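Long-range contact in nigritoxine (Vibrio nigripulchritudo, PDB 5M41), which acts as a bacterial toxin against crustaceans and insects: residues 330-335 against 366-371. Sequence-based numbering, arbitrary orientation.
Sequences SLSLAA and GVDIVG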
ATOM      1  N   SER A 330      -7.599   3.206  -7.668  1.00 38.06           N
ATOM      2  CA  SER A 330      -6.500   2.724  -6.877  1.00 37.39           C
ATOM      3  C   SER A 330      -6.754   1.233  -6.719  1.00 39.23           C
ATOM      4  O   SER A 330      -7.776   0.835  -6.135  1.00 40.03           O
ATOM      5  CB  SER A 330      -6.493   3.404  -5.514  1.00 36.86           C
ATOM      6  OG  SER A 330      -5.578   2.762  -4.633  1.00 39.40           O
ATOM      7  N   LEU A 331      -5.869   0.413  -7.272  1.00 37.15           N
ATOM      8  CA  LEU A 331      -5.908  -1.000  -6.963  1.00 37.05           C
ATOM      9  C   LEU A 331      -5.004  -1.214  -5.755  1.00 37.28           C
ATOM     10  O   LEU A 331      -3.766  -1.130  -5.861  1.00 35.59           O
ATOM     11  CB  LEU A 331      -5.496  -1.853  -8.168  1.00 36.62           C
ATOM     12  CG  LEU A 331      -5.077  -3.318  -7.971  1.00 38.74           C
ATOM     13  CD1 LEU A 331      -6.188  -4.172  -7.386  1.00 38.91           C
ATOM     14  CD2 LEU A 331      -4.628  -3.893  -9.301  1.00 39.44           C
ATOM     15  N   SER A 332      -5.621  -1.469  -4.607  1.00 34.55           N
ATOM     16  CA  SER A 332      -4.889  -1.673  -3.361  1.00 35.42           C
ATOM     17  C   SER A 332      -4.555  -3.134  -3.194  1.00 35.51           C
ATOM     18  O   SER A 332      -5.422  -3.977  -3.322  1.00 37.01           O
ATOM     19  CB  SER A 332      -5.723  -1.240  -2.144  1.00 37.49           C
ATOM     20  OG  SER A 332      -5.864   0.170  -2.086  1.00 38.86           O
ATOM     21  N   LEU A 333      -3.294  -3.424  -2.901  1.00 33.98           N
ATOM     22  CA  LEU A 333      -2.893  -4.754  -2.517  1.00 34.99           C
ATOM     23  C   LEU A 333      -2.382  -4.597  -1.104  1.00 36.58           C
ATOM     24  O   LEU A 333      -1.304  -4.023  -0.870  1.00 37.86           O
ATOM     25  CB  LEU A 333      -1.831  -5.277  -3.476  1.00 36.07           C
ATOM     26  CG  LEU A 333      -2.288  -5.372  -4.940  1.00 36.46           C
ATOM     27  CD1 LEU A 333      -1.094  -5.575  -5.849  1.00 38.00           C
ATOM     28  CD2 LEU A 333      -3.297  -6.503  -5.122  1.00 37.68           C
ATOM     29  N   ALA A 334      -3.194  -5.055  -0.158  1.00 37.49           N
ATOM     30  CA  ALA A 334      -2.954  -4.814   1.255  1.00 37.48           C
ATOM     31  C   ALA A 334      -2.721  -6.125   1.947  1.00 38.54           C
ATOM     32  O   ALA A 334      -3.540  -7.028   1.849  1.00 39.80           O
ATOM     33  CB  ALA A 334      -4.140  -4.102   1.883  1.00 38.30           C
ATOM     34  N   ALA A 335      -1.602  -6.226   2.657  1.00 40.02           N
ATOM     35  CA  ALA A 335      -1.345  -7.364   3.512  1.00 40.70           C
ATOM     36  C   ALA A 335      -2.420  -7.440   4.596  1.00 41.40           C
ATOM     37  O   ALA A 335      -3.008  -6.419   5.004  1.00 39.54           O
ATOM     38  CB  ALA A 335       0.023  -7.261   4.135  1.00 40.69           C
ATOM     39  N   GLY A 366       1.152  -2.291   2.540  1.00 38.18           N
ATOM     40  CA  GLY A 366       1.031  -2.735   1.150  1.00 37.29           C
ATOM     41  C   GLY A 366       1.288  -1.671   0.100  1.00 36.82           C
ATOM     42  O   GLY A 366       1.942  -0.656   0.380  1.00 38.02           O
ATOM     43  N   VAL A 367       0.786  -1.905  -1.113  1.00 35.20           N
ATOM     44  CA  VAL A 367       0.946  -0.944  -2.193  1.00 34.98           C
ATOM     45  C   VAL A 367      -0.379  -0.656  -2.881  1.00 35.54           C
ATOM     46  O   VAL A 367      -1.276  -1.497  -2.905  1.00 33.19           O
ATOM     47  CB  VAL A 367       1.989  -1.378  -3.263  1.00 36.47           C
ATOM     48  CG1 VAL A 367       3.300  -1.763  -2.585  1.00 36.88           C
ATOM     49  CG2 VAL A 367       1.464  -2.545  -4.085  1.00 38.12           C
ATOM     50  N   ASP A 368      -0.495   0.556  -3.417  1.00 33.62           N
ATOM     51  CA  ASP A 368      -1.612   0.894  -4.285  1.00 34.66           C
ATOM     52  C   ASP A 368      -1.067   1.189  -5.686  1.00 33.52           C
ATOM     53  O   ASP A 368      -0.093   1.922  -5.837  1.00 32.93           O
ATOM     54  CB  ASP A 368      -2.315   2.146  -3.779  1.00 34.88           C
ATOM     55  CG  ASP A 368      -2.823   2.009  -2.341  1.00 41.09           C
ATOM     56  OD1 ASP A 368      -3.399   0.951  -1.962  1.00 37.89           O
ATOM     57  OD2 ASP A 368      -2.675   3.004  -1.588  1.00 46.07           O
ATOM     58  N   ILE A 369      -1.719   0.639  -6.692  1.00 32.34           N
ATOM     59  CA  ILE A 369      -1.384   0.907  -8.088  1.00 32.32           C
ATOM     60  C   ILE A 369      -2.464   1.843  -8.627  1.00 31.11           C
ATOM     61  O   ILE A 369      -3.653   1.483  -8.653  1.00 31.61           O
ATOM     62  CB  ILE A 369      -1.307  -0.409  -8.895  1.00 33.39           C
ATOM     63  CG1 ILE A 369      -0.274  -1.365  -8.248  1.00 35.29           C
ATOM     64  CG2 ILE A 369      -0.967  -0.106 -10.363  1.00 32.49           C
ATOM     65  CD1 ILE A 369      -0.353  -2.828  -8.685  1.00 34.52           C
ATOM     66  N   VAL A 370      -2.067   3.066  -8.974  1.00 30.59           N
ATOM     67  CA  VAL A 370      -3.034   4.139  -9.334  1.00 31.65           C
ATOM     68  C   VAL A 370      -2.876   4.577 -10.801  1.00 32.70           C
ATOM     69  O   VAL A 370      -1.784   4.899 -11.241  1.00 31.96           O
ATOM     70  CB  VAL A 370      -2.872   5.357  -8.404  1.00 32.61           C
ATOM     71  CG1 VAL A 370      -3.779   6.522  -8.837  1.00 32.40           C
ATOM     72  CG2 VAL A 370      -3.169   4.959  -6.955  1.00 32.15           C
ATOM     73  N   GLY A 371      -3.965   4.549 -11.551  1.00 33.48           N
ATOM     74  CA  GLY A 371      -4.011   5.038 -12.926  1.00 35.00           C
ATOM     75  C   GLY A 371      -5.422   4.826 -13.427  1.00 37.55           C
ATOM     76  O   GLY A 371      -6.290   4.423 -12.656  1.00 37.07           O
TER
HETATM   77  O   HOH W   1      -4.280   4.595  -3.100  1.00 36.85           O
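Asp-368 reaches across to two serines of the facing strand, and its carboxylate lies with both serines on one face of the sheet. With chi1 at -58°, its CG is swung to the side of its own backbone N, which brings OD1 to Ser-332. The hydroxyl OG of Ser-332 donates to OD1 over 2.6 Å, arriving from above the carboxylate plane, 48° out of it. OD2 receives a weak hydrogen bond from a water that also meets Ser-330 OG, while that OG rests 3.4 Å from Asp-368 CB. Serine suits both places, being short enough to lie beside the acid and polar enough to meet it or its water. The buried carboxylate is gripped further from the loop at 440-442, by Thr-440 OG1 and Ala-441 N on OD2 and by Gln-442 NE2 on OD1; so many donors would be expected to favour the ionised form.

Strands 328-336 and 366-370 are antiparallel neighbours in a curled six-stranded sheet at the middle of the chain, in a protein whose fold is new. Leu-331 pairs with Ile-369 and Leu-333 with Val-367 through reciprocal backbone hydrogen bonds.

On the other face the four side chains of these strands, Leu-331, Leu-333, Val-367 and Ile-369, are all aliphatic. Ile-369 sends its CD1 diagonally over to Leu-333 CD1, 4.0 Å away, their side chains lying aslant, and the same Ile-369 CD1 lies 4.4 Å from Leu-331 CD2. Val-367 CG2 lies 4.3 Å from Leu-333 CB. Aliphatic side chains suit this face, which helices 373-382 and 386-396 cover, Leu-376 meeting Leu-331 and Ile-369, and Ile-389 meeting Leu-333. Gly-366, having no side chain, brings its CA to 3.3 Å from Leu-333 O in a CA-H...O contact.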